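Local coordinates for competence/damage-inducible protein CinA (PDB 2A9S) that is of unknown function but resembles the CinA C-terminal domain family, some members of which deamidate nicotinamide mononucleotide, at residues 51-59 against 93-101; 104-112 against 147-158. One frame throughout, in Å; residues are numbered along the deposited sequence. Where two conformers were deposited one is given.

Both contacts join a strand of one mixed sheet to a helix, and both are largely buried. They lie on opposite faces: helix 84-96 covers one, helix 147-167 the other. Contact 1 pairs 53-59, an outermost strand of the chain's own sheet, with the last turn of helix 84-96 and the loop behind it. Contact 2 pairs the central strand 102-108 and its following loop with helix 147-167. The chemistry differs with place. A carboxylate, an arginine, a water and a phenylalanine packed on the helix end carry contact 1, where the sheet runs on into the second subunit. Small apolar groups join strand and helix in contact 2, with one arginine bond at its loop end.

Contact 1. Residues 51-59 against 93-101; sequences AVVDRGFVT and GALYRSRAN
Asp54 OD2 is gripped by two donors that come from opposite faces of its carboxylate. Arg99 N lies 2.9 Å from Asp54 OD2, with a fairly straight N-H...O angle of 160°. Arg55 NE stands 3.1 Å from Asp54 OD2 and adds a salt bridge between sequence neighbours. The contact sets an outermost strand, 53-59, of the mixed sheet of this alpha/beta fold against the C-terminal turn of helix 84-96 and the loop after it. Asp54 reaches this loop because CG is anti to the backbone N (chi1 -177°).

The loop is shaped by an ST turn. Ala100 N donates to Ser98 OG at 3.0 Å, while Ser98 CB packs on Arg55 CD at 3.6 Å. Ser98 CA lies over one face of the Arg55 guanidinium, toward its rim. The end of Arg55 goes on to the second subunit, where Asp67 and Asp63 of that chain form salt bridges with it. Gly56 and Val58 continue the sheet into the second subunit as an antiparallel ladder.

Phe57 makes the apolar part. Phe57 CD2 meets Ala94 CB at 3.9 Å, and Met68 and Leu69 of helix 62-69 also pack on the ring. Arg97 O lies at the ring edge, 3.6 Å from Phe57 CZ. One water accepts from Arg55 NH1 and donates to Arg97 O, at 2.7 Å from that oxygen.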
ATOM      1  N   ALA A  51     -12.875   9.803  -0.565  1.00 15.18           N
ATOM      2  CA  ALA A  51     -12.889  11.220  -0.913  1.00 15.06           C
ATOM      3  C   ALA A  51     -11.514  11.858  -0.789  1.00 15.14           C
ATOM      4  O   ALA A  51     -11.261  12.920  -1.382  1.00 15.23           O
ATOM      5  CB  ALA A  51     -13.871  11.972  -0.024  1.00 14.63           C
ATOM      6  N   VAL A  52     -10.639  11.214  -0.008  1.00 13.85           N
ATOM      7  CA  VAL A  52      -9.402  11.851   0.464  1.00 13.25           C
ATOM      8  C   VAL A  52      -8.150  11.128  -0.037  1.00 13.47           C
ATOM      9  O   VAL A  52      -7.150  11.758  -0.344  1.00 12.68           O
ATOM     10  CB  VAL A  52      -9.377  11.915   2.023  1.00 14.27           C
ATOM     11  CG1 VAL A  52      -7.985  12.370   2.574  1.00 12.54           C
ATOM     12  CG2 VAL A  52     -10.498  12.814   2.551  1.00 13.45           C
ATOM     13  N   VAL A  53      -8.196   9.798  -0.101  1.00 13.35           N
ATOM     14  CA  VAL A  53      -6.993   9.063  -0.439  1.00 14.29           C
ATOM     15  C   VAL A  53      -6.879   8.943  -1.964  1.00 14.88           C
ATOM     16  O   VAL A  53      -7.723   8.325  -2.616  1.00 16.43           O
ATOM     17  CB  VAL A  53      -6.934   7.688   0.268  1.00 14.53           C
ATOM     18  CG1 VAL A  53      -5.652   6.980  -0.122  1.00 15.93           C
ATOM     19  CG2 VAL A  53      -6.985   7.833   1.767  1.00 12.98           C
ATOM     20  N   ASP A  54      -5.852   9.551  -2.530  1.00 13.91           N
ATOM     21  CA  ASP A  54      -5.721   9.590  -3.976  1.00 14.64           C
ATOM     22  C   ASP A  54      -5.044   8.328  -4.481  1.00 14.80           C
ATOM     23  O   ASP A  54      -5.664   7.555  -5.221  1.00 16.94           O
ATOM     24  CB  ASP A  54      -4.994  10.842  -4.411  1.00 14.43           C
ATOM     25  CG  ASP A  54      -4.893  10.965  -5.936  1.00 17.67           C
ATOM     26  OD1 ASP A  54      -5.968  10.987  -6.584  1.00 21.56           O
ATOM     27  OD2 ASP A  54      -3.756  11.038  -6.450  1.00 17.94           O
ATOM     28  N   ARG A  55      -3.805   8.107  -4.065  1.00 13.06           N
ATOM     29  CA  ARG A  55      -3.105   6.879  -4.449  1.00 12.23           C
ATOM     30  C   ARG A  55      -1.974   6.612  -3.494  1.00 11.86           C
ATOM     31  O   ARG A  55      -1.603   7.468  -2.684  1.00 12.44           O
ATOM     32  CB  ARG A  55      -2.572   6.960  -5.895  1.00 11.44           C
ATOM     33  CG  ARG A  55      -1.505   8.035  -6.078  1.00 12.56           C
ATOM     34  CD  ARG A  55      -1.231   8.324  -7.556  1.00 13.31           C
ATOM     35  NE  ARG A  55      -2.388   8.926  -8.197  1.00 14.32           N
ATOM     36  CZ  ARG A  55      -2.532   9.076  -9.512  1.00 17.05           C
ATOM     37  NH1 ARG A  55      -1.584   8.665 -10.376  1.00 16.49           N
ATOM     38  NH2 ARG A  55      -3.629   9.628  -9.962  1.00 18.34           N
ATOM     39  N   GLY A  56      -1.408   5.424  -3.599  1.00 10.94           N
ATOM     40  CA  GLY A  56      -0.331   5.019  -2.718  1.00 11.27           C
ATOM     41  C   GLY A  56       0.706   4.266  -3.507  1.00 11.64           C
ATOM     42  O   GLY A  56       0.350   3.508  -4.436  1.00 10.32           O
ATOM     43  N   PHE A  57       1.976   4.454  -3.113  1.00 10.19           N
ATOM     44  CA  PHE A  57       3.121   3.766  -3.735  1.00 12.27           C
ATOM     45  C   PHE A  57       3.805   2.972  -2.649  1.00 12.79           C
ATOM     46  O   PHE A  57       4.139   3.539  -1.607  1.00 15.09           O
ATOM     47  CB  PHE A  57       4.108   4.790  -4.274  1.00 12.38           C
ATOM     48  CG  PHE A  57       3.489   5.829  -5.193  1.00 13.61           C
ATOM     49  CD1 PHE A  57       3.489   5.611  -6.565  1.00 17.62           C
ATOM     50  CD2 PHE A  57       2.910   6.996  -4.695  1.00 13.74           C
ATOM     51  CE1 PHE A  57       2.932   6.550  -7.438  1.00 17.97           C
ATOM     52  CE2 PHE A  57       2.341   7.926  -5.559  1.00 14.01           C
ATOM     53  CZ  PHE A  57       2.351   7.702  -6.916  1.00 16.50           C
ATOM     54  N   VAL A  58       3.957   1.660  -2.837  1.00 11.53           N
ATOM     55  CA  VAL A  58       4.726   0.895  -1.896  1.00 11.83           C
ATOM     56  C   VAL A  58       6.006   0.553  -2.621  1.00 12.65           C
ATOM     57  O   VAL A  58       5.998  -0.248  -3.540  1.00 11.70           O
ATOM     58  CB  VAL A  58       3.983  -0.377  -1.425  1.00 12.28           C
ATOM     59  CG1 VAL A  58       4.881  -1.170  -0.471  1.00 11.09           C
ATOM     60  CG2 VAL A  58       2.641  -0.005  -0.799  1.00 11.76           C
ATOM     61  N   THR A  59       7.097   1.215  -2.225  1.00 14.28           N
ATOM     62  CA  THR A  59       8.353   1.163  -2.970  1.00 14.73           C
ATOM     63  C   THR A  59       9.344   0.453  -2.064  1.00 17.88           C
ATOM     64  O   THR A  59      10.239   1.077  -1.468  1.00 18.59           O
ATOM     65  CB  THR A  59       8.827   2.569  -3.337  1.00 14.06           C
ATOM     66  OG1 THR A  59       8.848   3.387  -2.158  1.00 10.45           O
ATOM     67  CG2 THR A  59       7.865   3.203  -4.370  1.00 11.56           C
ATOM     68  N   GLY A  93       8.258  13.070  -5.054  1.00 16.20           N
ATOM     69  CA  GLY A  93       7.765  12.162  -6.105  1.00 15.55           C
ATOM     70  C   GLY A  93       6.308  11.745  -5.953  1.00 15.56           C
ATOM     71  O   GLY A  93       5.536  11.744  -6.933  1.00 15.49           O
ATOM     72  N   ALA A  94       5.909  11.397  -4.724  1.00 15.16           N
ATOM     73  CA  ALA A  94       4.547  10.910  -4.500  1.00 15.77           C
ATOM     74  C   ALA A  94       3.539  12.026  -4.694  1.00 17.10           C
ATOM     75  O   ALA A  94       2.380  11.777  -5.073  1.00 17.17           O
ATOM     76  CB  ALA A  94       4.393  10.294  -3.112  1.00 14.66           C
ATOM     77  N   LEU A  95       3.979  13.251  -4.440  1.00 17.42           N
ATOM     78  CA  LEU A  95       3.127  14.405  -4.533  1.00 19.77           C
ATOM     79  C   LEU A  95       2.901  14.763  -5.996  1.00 20.04           C
ATOM     80  O   LEU A  95       1.752  14.875  -6.445  1.00 20.09           O
ATOM     81  CB  LEU A  95       3.731  15.595  -3.760  1.00 19.55           C
ATOM     82  CG  LEU A  95       2.872  16.853  -3.761  1.00 20.46           C
ATOM     83  CD1 LEU A  95       1.529  16.644  -3.095  1.00 20.75           C
ATOM     84  CD2 LEU A  95       3.672  18.025  -3.127  1.00 21.23           C
ATOM     85  N   TYR A  96       3.984  14.899  -6.756  0.50 20.80           N
ATOM     86  CA  TYR A  96       3.878  15.364  -8.144  0.50 21.46           C
ATOM     87  C   TYR A  96       3.622  14.252  -9.186  0.50 21.17           C
ATOM     88  O   TYR A  96       3.408  14.542 -10.368  0.50 21.64           O
ATOM     89  CB  TYR A  96       5.043  16.317  -8.519  0.50 21.62           C
ATOM     90  CG  TYR A  96       5.057  17.591  -7.680  0.50 22.13           C
ATOM     91  CD1 TYR A  96       4.091  18.582  -7.859  0.50 23.71           C
ATOM     92  CD2 TYR A  96       6.017  17.794  -6.695  0.50 23.07           C
ATOM     93  CE1 TYR A  96       4.080  19.736  -7.076  0.50 23.23           C
ATOM     94  CE2 TYR A  96       6.018  18.946  -5.914  0.50 22.45           C
ATOM     95  CZ  TYR A  96       5.049  19.904  -6.105  0.50 22.70           C
ATOM     96  OH  TYR A  96       5.056  21.048  -5.337  0.50 23.81           O
ATOM     97  N   ARG A  97       3.596  12.993  -8.736  1.00 21.02           N
ATOM     98  CA  ARG A  97       3.046  11.888  -9.528  1.00 19.89           C
ATOM     99  C   ARG A  97       1.641  11.460  -9.037  1.00 19.03           C
ATOM    100  O   ARG A  97       1.232  10.289  -9.163  1.00 18.56           O
ATOM    101  CB  ARG A  97       4.028  10.722  -9.608  1.00 20.30           C
ATOM    102  CG  ARG A  97       5.271  11.097 -10.416  1.00 23.29           C
ATOM    103  CD  ARG A  97       6.374  10.104 -10.281  1.00 26.59           C
ATOM    104  NE  ARG A  97       7.635  10.577 -10.882  1.00 29.11           N
ATOM    105  CZ  ARG A  97       8.525   9.786 -11.483  1.00 29.55           C
ATOM    106  NH1 ARG A  97       8.303   8.486 -11.622  1.00 28.09           N
ATOM    107  NH2 ARG A  97       9.642  10.300 -11.967  1.00 31.44           N
ATOM    108  N   SER A  98       0.902  12.425  -8.484  1.00 17.58           N
ATOM    109  CA  SER A  98      -0.456  12.191  -8.024  1.00 17.43           C
ATOM    110  C   SER A  98      -1.281  13.455  -8.166  1.00 16.91           C
ATOM    111  O   SER A  98      -0.745  14.502  -8.589  1.00 18.15           O
ATOM    112  CB  SER A  98      -0.450  11.732  -6.566  1.00 17.16           C
ATOM    113  OG  SER A  98      -0.359  12.830  -5.674  1.00 16.27           O
ATOM    114  N   ARG A  99      -2.558  13.360  -7.797  1.00 16.47           N
ATOM    115  CA  ARG A  99      -3.446  14.512  -7.756  1.00 17.49           C
ATOM    116  C   ARG A  99      -3.644  14.991  -6.333  1.00 16.79           C
ATOM    117  O   ARG A  99      -4.531  15.793  -6.085  1.00 17.74           O
ATOM    118  CB  ARG A  99      -4.817  14.177  -8.381  1.00 18.01           C
ATOM    119  CG  ARG A  99      -4.728  13.370  -9.642  1.00 22.66           C
ATOM    120  CD  ARG A  99      -6.031  13.430 -10.399  1.00 32.74           C
ATOM    121  NE  ARG A  99      -5.783  13.540 -11.836  1.00 37.50           N
ATOM    122  CZ  ARG A  99      -5.912  14.665 -12.537  1.00 40.52           C
ATOM    123  NH1 ARG A  99      -6.309  15.794 -11.950  1.00 41.26           N
ATOM    124  NH2 ARG A  99      -5.649  14.656 -13.838  1.00 43.39           N
ATOM    125  N   ALA A 100      -2.793  14.556  -5.402  1.00 16.01           N
ATOM    126  CA  ALA A 100      -2.974  14.918  -3.999  1.00 15.55           C
ATOM    127  C   ALA A 100      -2.489  16.333  -3.725  1.00 15.09           C
ATOM    128  O   ALA A 100      -1.635  16.867  -4.434  1.00 15.94           O
ATOM    129  CB  ALA A 100      -2.237  13.952  -3.088  1.00 15.51           C
ATOM    130  N   ASN A 101      -3.044  16.923  -2.678  1.00 15.29           N
ATOM    131  CA  ASN A 101      -2.494  18.125  -2.080  1.00 14.65           C
ATOM    132  C   ASN A 101      -1.295  17.896  -1.160  1.00 15.11           C
ATOM    133  O   ASN A 101      -0.439  18.775  -1.051  1.00 14.82           O
ATOM    134  CB  ASN A 101      -3.572  18.851  -1.297  1.00 15.41           C
ATOM    135  CG  ASN A 101      -4.816  19.072  -2.116  1.00 16.41           C
ATOM    136  OD1 ASN A 101      -5.715  18.231  -2.165  1.00 19.06           O
ATOM    137  ND2 ASN A 101      -4.858  20.215  -2.802  1.00 20.42           N
TER
HETATM  138  O   HOH W   1       1.469   7.920 -10.399  1.00 38.46           O

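Contact 2. Residues 104-112 against 147-158; sequences VAVTGIAGP and RTEIRLATVRTA
Arg147 NH1 donates to Gly111 O at 2.8 Å, with an N-H...O angle of 150°. The donor sits above the carbonyl plane. Arg147 has an extended chain from CG to NE, with CG anti to the backbone N (chi1 -176°). This lays its methylenes alongside the same carbonyl, and Gly111 O is 3.3 Å from Arg147 CD. Arg147 NH2 also bonds Thr44 O of the second subunit.

A weaker polar contact comes from the backbone. Arg147 CA makes a C-H...O contact of 3.3 Å with Ala110 O. Gly111 has a positive phi, which favours glycine, and the peptide bond before Pro112 is cis.

Helix 147-167 packs on one side of the mixed sheet. Strand 102-108 is the middle strand in the order across that sheet. Its 104-108 segment runs nearly antiparallel to helix segment 147-158, at 152°, with axes 9.7 Å apart. The chain from the strand to the helix passes through the two antiparallel strands 123-130 and 135-141.

Apolar side chains join strand and helix. Val106 and Thr154 reach toward each other tip to tip, with Val106 CG1 3.8 Å from Thr154 CG2. Val104 CG2 meets Ala158 CB at 4.0 Å. Ile39 of helix 38-43 packs on both Val106 and Ala158. In the loop, Ala110 CB rests against Ile150 CG2 and the CG methylenes of Arg147 and Arg151. Ile150 CD1 packs against the Ala110 carbonyl. The guanidinium of Arg151 runs on to a salt bridge with Glu45 of the second subunit.

Within the helix, Thr154 turns its methyl to the strand and its hydroxyl back to the helix. Thr154 OG1 donates to Ile150 O at 2.9 Å, while Thr154 N reaches that oxygen from the opposite face of the carbonyl.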
ATOM      1  N   VAL A 104       2.834  11.890   2.112  1.00 11.14           N
ATOM      2  CA  VAL A 104       3.679  11.477   3.231  1.00 10.44           C
ATOM      3  C   VAL A 104       4.516  10.296   2.750  1.00 10.17           C
ATOM      4  O   VAL A 104       3.983   9.379   2.103  1.00 10.10           O
ATOM      5  CB  VAL A 104       2.845  11.110   4.511  1.00 10.27           C
ATOM      6  CG1 VAL A 104       1.790  10.009   4.216  1.00 15.06           C
ATOM      7  CG2 VAL A 104       3.805  10.781   5.729  1.00 12.67           C
ATOM      8  N   ALA A 105       5.805  10.316   3.106  1.00  9.98           N
ATOM      9  CA  ALA A 105       6.767   9.297   2.692  1.00 10.04           C
ATOM     10  C   ALA A 105       7.515   8.761   3.911  1.00 10.07           C
ATOM     11  O   ALA A 105       7.880   9.541   4.791  1.00  9.75           O
ATOM     12  CB  ALA A 105       7.776   9.903   1.700  1.00 11.36           C
ATOM     13  N   VAL A 106       7.733   7.454   3.959  1.00  9.44           N
ATOM     14  CA  VAL A 106       8.479   6.854   5.084  1.00  9.88           C
ATOM     15  C   VAL A 106       9.507   5.870   4.555  1.00 10.68           C
ATOM     16  O   VAL A 106       9.218   5.094   3.607  1.00  9.69           O
ATOM     17  CB  VAL A 106       7.545   6.178   6.157  1.00  9.81           C
ATOM     18  CG1 VAL A 106       6.529   7.187   6.708  1.00 10.35           C
ATOM     19  CG2 VAL A 106       6.825   4.923   5.609  1.00 10.12           C
ATOM     20  N   THR A 107      10.713   5.903   5.146  1.00 10.80           N
ATOM     21  CA  THR A 107      11.742   4.943   4.800  1.00 12.34           C
ATOM     22  C   THR A 107      12.493   4.605   6.095  1.00 13.26           C
ATOM     23  O   THR A 107      12.944   5.526   6.812  1.00 12.24           O
ATOM     24  CB  THR A 107      12.732   5.445   3.694  1.00 12.79           C
ATOM     25  OG1 THR A 107      13.715   4.427   3.456  1.00 12.96           O
ATOM     26  CG2 THR A 107      13.425   6.748   4.062  1.00 13.08           C
ATOM     27  N   GLY A 108      12.532   3.318   6.436  1.00 12.09           N
ATOM     28  CA  GLY A 108      13.165   2.941   7.712  1.00 13.24           C
ATOM     29  C   GLY A 108      13.539   1.483   7.800  1.00 13.65           C
ATOM     30  O   GLY A 108      13.424   0.744   6.800  1.00 14.02           O
ATOM     31  N   ILE A 109      13.969   1.081   9.009  1.00 12.96           N
ATOM     32  CA  ILE A 109      14.416  -0.279   9.269  1.00 14.10           C
ATOM     33  C   ILE A 109      13.505  -0.923  10.304  1.00 13.33           C
ATOM     34  O   ILE A 109      13.632  -0.644  11.492  1.00 12.08           O
ATOM     35  CB  ILE A 109      15.875  -0.317   9.784  1.00 13.54           C
ATOM     36  CG1 ILE A 109      16.769   0.432   8.796  1.00 15.87           C
ATOM     37  CG2 ILE A 109      16.309  -1.759   9.973  1.00 13.95           C
ATOM     38  CD1 ILE A 109      18.178   0.765   9.328  1.00 15.40           C
ATOM     39  N   ALA A 110      12.579  -1.756   9.845  1.00 12.64           N
ATOM     40  CA  ALA A 110      11.621  -2.395  10.774  1.00 12.87           C
ATOM     41  C   ALA A 110      12.239  -3.605  11.488  1.00 13.27           C
ATOM     42  O   ALA A 110      11.758  -4.035  12.541  1.00 13.50           O
ATOM     43  CB  ALA A 110      10.292  -2.762  10.055  1.00 13.33           C
ATOM     44  N   GLY A 111      13.330  -4.118  10.927  1.00 13.15           N
ATOM     45  CA  GLY A 111      13.985  -5.293  11.468  1.00 14.29           C
ATOM     46  C   GLY A 111      13.149  -6.546  11.277  1.00 14.65           C
ATOM     47  O   GLY A 111      12.049  -6.498  10.655  1.00 15.26           O
ATOM     48  N   PRO A 112      13.613  -7.679  11.833  1.00 15.20           N
ATOM     49  CA  PRO A 112      14.716  -7.864  12.783  1.00 15.43           C
ATOM     50  C   PRO A 112      16.112  -7.606  12.174  1.00 16.09           C
ATOM     51  O   PRO A 112      17.026  -7.181  12.899  1.00 17.37           O
ATOM     52  CB  PRO A 112      14.538  -9.335  13.197  1.00 15.10           C
ATOM     53  CG  PRO A 112      13.986  -9.967  11.982  1.00 15.97           C
ATOM     54  CD  PRO A 112      12.988  -8.971  11.490  1.00 15.03           C
ATOM     55  N   ARG A 147       9.155  -5.890  14.707  1.00 11.18           N
ATOM     56  CA  ARG A 147       8.864  -5.471  13.334  1.00 10.09           C
ATOM     57  C   ARG A 147       7.470  -4.808  13.206  1.00 10.09           C
ATOM     58  O   ARG A 147       7.366  -3.695  12.689  1.00  9.80           O
ATOM     59  CB  ARG A 147       9.008  -6.675  12.396  1.00  9.81           C
ATOM     60  CG  ARG A 147       8.814  -6.318  10.941  1.00 10.61           C
ATOM     61  CD  ARG A 147       8.989  -7.537  10.070  1.00 12.15           C
ATOM     62  NE  ARG A 147       8.799  -7.254   8.650  1.00 12.98           N
ATOM     63  CZ  ARG A 147       9.756  -7.045   7.746  1.00 17.67           C
ATOM     64  NH1 ARG A 147      11.052  -7.022   8.090  1.00 18.54           N
ATOM     65  NH2 ARG A 147       9.419  -6.842   6.471  1.00 15.72           N
ATOM     66  N   THR A 148       6.419  -5.501  13.665  1.00 10.30           N
ATOM     67  CA  THR A 148       5.066  -4.947  13.649  1.00 10.56           C
ATOM     68  C   THR A 148       5.005  -3.670  14.518  1.00 10.24           C
ATOM     69  O   THR A 148       4.401  -2.661  14.131  1.00 10.42           O
ATOM     70  CB  THR A 148       4.016  -5.987  14.168  1.00 11.68           C
ATOM     71  OG1 THR A 148       4.090  -7.175  13.373  1.00 13.02           O
ATOM     72  CG2 THR A 148       2.606  -5.403  14.000  1.00 11.94           C
ATOM     73  N   GLU A 149       5.646  -3.715  15.696  1.00  9.95           N
ATOM     74  CA  GLU A 149       5.712  -2.546  16.587  1.00  9.84           C
ATOM     75  C   GLU A 149       6.295  -1.282  15.931  1.00  9.40           C
ATOM     76  O   GLU A 149       5.708  -0.192  16.050  1.00  9.41           O
ATOM     77  CB  GLU A 149       6.475  -2.908  17.866  1.00 10.92           C
ATOM     78  CG  GLU A 149       5.746  -3.964  18.711  1.00 11.68           C
ATOM     79  CD  GLU A 149       5.990  -5.462  18.320  1.00 17.58           C
ATOM     80  OE1 GLU A 149       6.516  -5.808  17.238  1.00 13.88           O
ATOM     81  OE2 GLU A 149       5.628  -6.342  19.140  1.00 19.80           O
ATOM     82  N   ILE A 150       7.414  -1.433  15.214  1.00  8.26           N
ATOM     83  CA  ILE A 150       8.037  -0.310  14.487  1.00  9.01           C
ATOM     84  C   ILE A 150       7.142   0.179  13.338  1.00  9.58           C
ATOM     85  O   ILE A 150       6.991   1.377  13.129  1.00  9.08           O
ATOM     86  CB  ILE A 150       9.470  -0.689  13.969  1.00  9.18           C
ATOM     87  CG1 ILE A 150      10.435  -0.854  15.160  1.00  9.10           C
ATOM     88  CG2 ILE A 150      10.015   0.356  12.982  1.00  7.75           C
ATOM     89  CD1 ILE A 150      11.677  -1.708  14.879  1.00 10.34           C
ATOM     90  N   ARG A 151       6.567  -0.766  12.604  1.00  9.41           N
ATOM     91  CA  ARG A 151       5.652  -0.423  11.515  1.00  9.42           C
ATOM     92  C   ARG A 151       4.440   0.376  12.013  1.00  9.77           C
ATOM     93  O   ARG A 151       4.058   1.414  11.436  1.00  9.66           O
ATOM     94  CB  ARG A 151       5.253  -1.683  10.738  1.00  8.75           C
ATOM     95  CG  ARG A 151       6.440  -2.179   9.884  1.00  9.47           C
ATOM     96  CD  ARG A 151       6.331  -3.689   9.591  1.00 10.21           C
ATOM     97  NE  ARG A 151       5.074  -4.155   9.032  1.00 12.27           N
ATOM     98  CZ  ARG A 151       4.777  -4.202   7.728  1.00 11.68           C
ATOM     99  NH1 ARG A 151       5.618  -3.696   6.799  1.00 11.81           N
ATOM    100  NH2 ARG A 151       3.624  -4.742   7.357  1.00 14.55           N
ATOM    101  N   LEU A 152       3.850  -0.077  13.116  1.00 10.32           N
ATOM    102  CA  LEU A 152       2.676   0.628  13.636  1.00 11.32           C
ATOM    103  C   LEU A 152       3.087   1.989  14.213  1.00 10.52           C
ATOM    104  O   LEU A 152       2.369   2.975  14.042  1.00 11.49           O
ATOM    105  CB  LEU A 152       1.916  -0.222  14.655  1.00 11.22           C
ATOM    106  CG  LEU A 152       1.236  -1.445  14.008  1.00 12.57           C
ATOM    107  CD1 LEU A 152       0.649  -2.319  15.101  1.00 15.46           C
ATOM    108  CD2 LEU A 152       0.180  -1.001  12.980  1.00 15.68           C
ATOM    109  N   ALA A 153       4.238   2.047  14.887  1.00 10.19           N
ATOM    110  CA  ALA A 153       4.767   3.304  15.417  1.00 10.48           C
ATOM    111  C   ALA A 153       4.976   4.309  14.274  1.00 10.40           C
ATOM    112  O   ALA A 153       4.644   5.508  14.399  1.00 10.47           O
ATOM    113  CB  ALA A 153       6.122   3.053  16.131  1.00 10.62           C
ATOM    114  N   THR A 154       5.468   3.792  13.153  1.00  9.57           N
ATOM    115  CA  THR A 154       5.662   4.626  11.959  1.00  9.30           C
ATOM    116  C   THR A 154       4.332   5.149  11.391  1.00  9.06           C
ATOM    117  O   THR A 154       4.218   6.346  11.031  1.00  8.61           O
ATOM    118  CB  THR A 154       6.491   3.874  10.870  1.00  9.50           C
ATOM    119  OG1 THR A 154       7.782   3.556  11.407  1.00 11.12           O
ATOM    120  CG2 THR A 154       6.692   4.748   9.591  1.00  9.56           C
ATOM    121  N   VAL A 155       3.336   4.270  11.312  1.00  9.37           N
ATOM    122  CA  VAL A 155       1.992   4.667  10.841  1.00 10.09           C
ATOM    123  C   VAL A 155       1.476   5.817  11.702  1.00  9.84           C
ATOM    124  O   VAL A 155       1.052   6.857  11.170  1.00  8.41           O
ATOM    125  CB  VAL A 155       0.971   3.473  10.807  1.00  9.66           C
ATOM    126  CG1 VAL A 155      -0.443   3.997  10.547  1.00  9.61           C
ATOM    127  CG2 VAL A 155       1.370   2.383   9.743  1.00  9.56           C
ATOM    128  N   ARG A 156       1.557   5.649  13.030  1.00 10.86           N
ATOM    129  CA  ARG A 156       1.138   6.705  13.948  1.00 11.46           C
ATOM    130  C   ARG A 156       1.825   8.056  13.627  1.00 12.18           C
ATOM    131  O   ARG A 156       1.170   9.100  13.404  1.00 11.54           O
ATOM    132  CB  ARG A 156       1.418   6.289  15.394  1.00 12.95           C
ATOM    133  CG  ARG A 156       1.010   7.424  16.390  1.00 14.03           C
ATOM    134  CD  ARG A 156       1.254   7.028  17.832  1.00 17.39           C
ATOM    135  NE  ARG A 156       0.437   5.887  18.203  1.00 22.15           N
ATOM    136  CZ  ARG A 156       0.923   4.669  18.435  1.00 26.83           C
ATOM    137  NH1 ARG A 156       2.241   4.466  18.376  1.00 25.95           N
ATOM    138  NH2 ARG A 156       0.101   3.659  18.747  1.00 26.98           N
ATOM    139  N   THR A 157       3.150   8.057  13.590  1.00 11.49           N
ATOM    140  CA  THR A 157       3.871   9.313  13.350  1.00 12.33           C
ATOM    141  C   THR A 157       3.510   9.913  11.984  1.00 12.15           C
ATOM    142  O   THR A 157       3.359  11.130  11.875  1.00 11.87           O
ATOM    143  CB  THR A 157       5.390   9.100  13.465  1.00 11.69           C
ATOM    144  OG1 THR A 157       5.688   8.467  14.726  1.00 13.03           O
ATOM    145  CG2 THR A 157       6.143  10.440  13.332  1.00 11.79           C
ATOM    146  N   ALA A 158       3.392   9.062  10.956  1.00 11.04           N
ATOM    147  CA  ALA A 158       3.019   9.482   9.598  1.00 10.97           C
ATOM    148  C   ALA A 158       1.682  10.244   9.620  1.00 11.22           C
ATOM    149  O   ALA A 158       1.541  11.334   9.016  1.00 11.19           O
ATOM    150  CB  ALA A 158       2.923   8.257   8.709  1.00 11.75           C
TER